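Local coordinates for protein multicopper oxidase (Uncultured bacterium, PDB 4E9X) that probably oxidises substrates at a mononuclear copper centre and reduces dioxygen to water at trinuclear copper clusters, as multicopper oxidases of this kind do, at residues 206-211 and 273-278. Numbering follows the deposited sequence.
With CU (copper (II) ion), chain F.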
ATOM      1  N   HIS A 206     -12.155 -14.328   6.224  1.00  8.04           N
ATOM      2  CA  HIS A 206     -12.039 -15.783   6.332  1.00  7.94           C
ATOM      3  C   HIS A 206     -13.270 -16.429   5.651  1.00  7.44           C
ATOM      4  O   HIS A 206     -14.352 -15.834   5.582  1.00  8.22           O
ATOM      5  CB  HIS A 206     -11.990 -16.226   7.795  1.00  8.08           C
ATOM      6  CG  HIS A 206     -10.732 -15.852   8.537  1.00  7.72           C
ATOM      7  ND1 HIS A 206     -10.207 -16.739   9.475  1.00  9.17           N
ATOM      8  CD2 HIS A 206      -9.900 -14.820   8.518  1.00  9.38           C
ATOM      9  CE1 HIS A 206      -9.089 -16.175  10.030  1.00 10.48           C
ATOM     10  NE2 HIS A 206      -8.888 -14.999   9.422  1.00 10.10           N
ATOM     11  N   GLY A 207     -13.040 -17.652   5.192  1.00  7.67           N
ATOM     12  CA  GLY A 207     -14.156 -18.486   4.721  1.00  9.12           C
ATOM     13  C   GLY A 207     -14.657 -18.188   3.343  1.00  8.41           C
ATOM     14  O   GLY A 207     -15.568 -18.898   2.843  1.00  8.93           O
ATOM     15  N   HIS A 208     -14.189 -17.093   2.708  1.00  8.37           N
ATOM     16  CA  HIS A 208     -14.793 -16.562   1.482  1.00  7.81           C
ATOM     17  C   HIS A 208     -13.747 -15.790   0.709  1.00  7.21           C
ATOM     18  O   HIS A 208     -12.870 -15.154   1.251  1.00  9.45           O
ATOM     19  CB  HIS A 208     -15.884 -15.511   1.822  1.00  9.30           C
ATOM     20  CG  HIS A 208     -16.973 -16.012   2.747  1.00  8.55           C
ATOM     21  ND1 HIS A 208     -16.748 -16.151   4.107  1.00  8.66           N
ATOM     22  CD2 HIS A 208     -18.254 -16.444   2.510  1.00  8.24           C
ATOM     23  CE1 HIS A 208     -17.854 -16.659   4.650  1.00  9.15           C
ATOM     24  NE2 HIS A 208     -18.769 -16.822   3.712  1.00  8.79           N
ATOM     25  N   ASP A 209     -13.879 -15.826  -0.626  1.00  7.24           N
ATOM     26  CA  ASP A 209     -13.230 -14.815  -1.458  1.00  8.35           C
ATOM     27  C   ASP A 209     -14.190 -13.649  -1.690  1.00  7.87           C
ATOM     28  O   ASP A 209     -15.400 -13.790  -1.633  1.00  9.85           O
ATOM     29  CB  ASP A 209     -12.833 -15.467  -2.792  1.00 10.72           C
ATOM     30  CG  ASP A 209     -11.699 -16.442  -2.570  1.00 11.32           C
ATOM     31  OD1 ASP A 209     -10.696 -16.042  -1.913  1.00 13.54           O
ATOM     32  OD2 ASP A 209     -11.802 -17.575  -3.037  1.00 14.88           O
ATOM     33  N   MET A 210     -13.580 -12.498  -1.948  1.00  7.67           N
ATOM     34  CA  MET A 210     -14.294 -11.303  -2.306  1.00  6.82           C
ATOM     35  C   MET A 210     -14.095 -11.041  -3.804  1.00  7.64           C
ATOM     36  O   MET A 210     -12.981 -11.111  -4.338  1.00  9.95           O
ATOM     37  CB  MET A 210     -13.707 -10.092  -1.571  1.00  7.63           C
ATOM     38  CG  MET A 210     -14.032 -10.156  -0.065  1.00  8.33           C
ATOM     39  SD  MET A 210     -13.143  -8.894   0.887  1.00  8.46           S
ATOM     40  CE  MET A 210     -11.511  -9.626   1.046  1.00  9.62           C
ATOM     41  N   LEU A 211     -15.153 -10.717  -4.516  1.00  7.08           N
ATOM     42  CA  LEU A 211     -15.044 -10.262  -5.894  1.00  7.16           C
ATOM     43  C   LEU A 211     -14.972  -8.738  -5.865  1.00  7.11           C
ATOM     44  O   LEU A 211     -15.963  -8.098  -5.492  1.00  7.45           O
ATOM     45  CB  LEU A 211     -16.252 -10.711  -6.720  1.00  8.37           C
ATOM     46  CG  LEU A 211     -16.177 -10.262  -8.190  1.00  9.60           C
ATOM     47  CD1 LEU A 211     -14.980 -10.899  -8.914  1.00 11.18           C
ATOM     48  CD2 LEU A 211     -17.476 -10.595  -8.918  1.00 14.12           C
ATOM     49  N   ILE A 273     -18.204 -12.666  10.340  1.00  7.57           N
ATOM     50  CA  ILE A 273     -19.346 -13.047   9.492  1.00  7.56           C
ATOM     51  C   ILE A 273     -19.999 -14.193  10.227  1.00  7.99           C
ATOM     52  O   ILE A 273     -19.444 -15.316  10.248  1.00  8.77           O
ATOM     53  CB  ILE A 273     -18.891 -13.439   8.094  1.00  8.04           C
ATOM     54  CG1 ILE A 273     -18.096 -12.249   7.454  1.00 10.67           C
ATOM     55  CG2 ILE A 273     -20.091 -13.846   7.284  1.00  9.14           C
ATOM     56  CD1 ILE A 273     -17.290 -12.695   6.252  1.00 15.89           C
ATOM     57  N   GLU A 274     -21.154 -13.925  10.837  1.00  8.47           N
ATOM     58  CA  GLU A 274     -21.892 -14.914  11.631  1.00  7.83           C
ATOM     59  C   GLU A 274     -23.054 -15.392  10.796  1.00  8.35           C
ATOM     60  O   GLU A 274     -23.959 -14.602  10.472  1.00  9.86           O
ATOM     61  CB  GLU A 274     -22.470 -14.248  12.870  1.00  9.67           C
ATOM     62  CG  GLU A 274     -21.434 -13.894  13.969  1.00  9.80           C
ATOM     63  CD  GLU A 274     -22.123 -13.289  15.164  1.00  9.61           C
ATOM     64  OE1 GLU A 274     -23.346 -12.989  15.124  1.00 10.10           O
ATOM     65  OE2 GLU A 274     -21.422 -13.058  16.161  1.00 10.00           O
ATOM     66  N   TYR A 275     -23.071 -16.681  10.459  1.00  8.49           N
ATOM     67  CA  TYR A 275     -24.249 -17.188   9.745  1.00  8.51           C
ATOM     68  C   TYR A 275     -25.345 -17.614  10.734  1.00  8.37           C
ATOM     69  O   TYR A 275     -25.073 -18.273  11.770  1.00  9.47           O
ATOM     70  CB  TYR A 275     -23.929 -18.386   8.871  1.00  9.20           C
ATOM     71  CG  TYR A 275     -23.199 -18.125   7.549  1.00  8.44           C
ATOM     72  CD1 TYR A 275     -21.860 -17.680   7.517  1.00  8.93           C
ATOM     73  CD2 TYR A 275     -23.847 -18.381   6.366  1.00  9.01           C
ATOM     74  CE1 TYR A 275     -21.244 -17.475   6.281  1.00  8.79           C
ATOM     75  CE2 TYR A 275     -23.246 -18.230   5.147  1.00  8.66           C
ATOM     76  CZ  TYR A 275     -21.934 -17.760   5.103  1.00  8.15           C
ATOM     77  OH  TYR A 275     -21.332 -17.640   3.885  1.00  8.73           O
ATOM     78  N   ASP A 276     -26.551 -17.230  10.386  1.00  8.94           N
ATOM     79  CA  ASP A 276     -27.701 -17.453  11.299  1.00  9.97           C
ATOM     80  C   ASP A 276     -27.844 -18.908  11.706  1.00  9.89           C
ATOM     81  O   ASP A 276     -28.283 -19.172  12.819  1.00 11.54           O
ATOM     82  CB  ASP A 276     -28.953 -17.038  10.554  1.00 12.38           C
ATOM     83  CG  ASP A 276     -29.207 -15.510  10.467  1.00 13.16           C
ATOM     84  OD1 ASP A 276     -28.562 -14.759  11.243  1.00 13.58           O
ATOM     85  OD2 ASP A 276     -30.055 -15.080   9.674  1.00 15.38           O
ATOM     86  N   GLY A 277     -27.514 -19.838  10.812  1.00 10.68           N
ATOM     87  CA  GLY A 277     -27.889 -21.253  11.099  1.00 11.85           C
ATOM     88  C   GLY A 277     -26.886 -21.925  12.009  1.00 11.02           C
ATOM     89  O   GLY A 277     -27.100 -23.118  12.358  1.00 12.53           O
ATOM     90  N   VAL A 278     -25.769 -21.274  12.342  1.00 10.85           N
ATOM     91  CA  VAL A 278     -24.701 -22.035  13.033  1.00 10.86           C
ATOM     92  C   VAL A 278     -24.947 -22.023  14.523  1.00 10.95           C
ATOM     93  O   VAL A 278     -25.061 -20.946  15.148  1.00 11.74           O
ATOM     94  CB  VAL A 278     -23.321 -21.412  12.692  1.00 12.48           C
ATOM     95  CG1 VAL A 278     -22.235 -22.165  13.485  1.00 14.88           C
ATOM     96  CG2 VAL A 278     -23.068 -21.464  11.195  1.00 13.68           C
TER
HETATM   97 CU    CU F1403      -7.489 -13.934  10.230  0.80 12.83          CU
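The second shell of a trinuclear copper site, where H208 meets Y275 behind the copper ligand H206, illustrates how a metal-binding loop is tied to the fold around it. H206 NE2 binds copper at 1.9 Å, alongside H252 of the same chain and H106 of the second subunit, so the site spans a subunit boundary. H206 ND1 hydrogen-bonds to D73 OD2 of that second subunit. The loop leads through G207 to H208, whose ring is used at both nitrogens. With CG beside the backbone N and anti to the carbonyl carbon (chi1 -56°), the ring folds back along its own loop, and H208 ND1 donates a nearly straight hydrogen bond of 2.8 Å to H206 O. That donor lies in the carbonyl plane, on a lone pair, and the oxygen close to the imidazole plane. At the other nitrogen, H208 NE2 forms a hydrogen bond with Y275 OH at 2.7 Å, again almost linear (171°). The two rings arrive from opposite directions and meet rim to rim, nearly coplanar at 11°, neither covering the other's face. I273, on the same strand as Y275, adds a looser van der Waals contact, its CD1 lying oblique to the H208 ring, 4.1 Å from H208 ND1. F249 stands roughly perpendicular to the H208 ring, and the backbone N of N245 gives Y275 OH a second hydrogen bond. A leucine in place of H208 would probably leave H206 O without its side-chain donor and Y275 OH without its imidazole mate. Two divergent bonds, one at each nitrogen, fix a buried imidazole's rotation and link a copper ligand's backbone carbonyl to the end of strand 270-275, which probably steadies the main chain at H206, while D73 of the second subunit holds its ring.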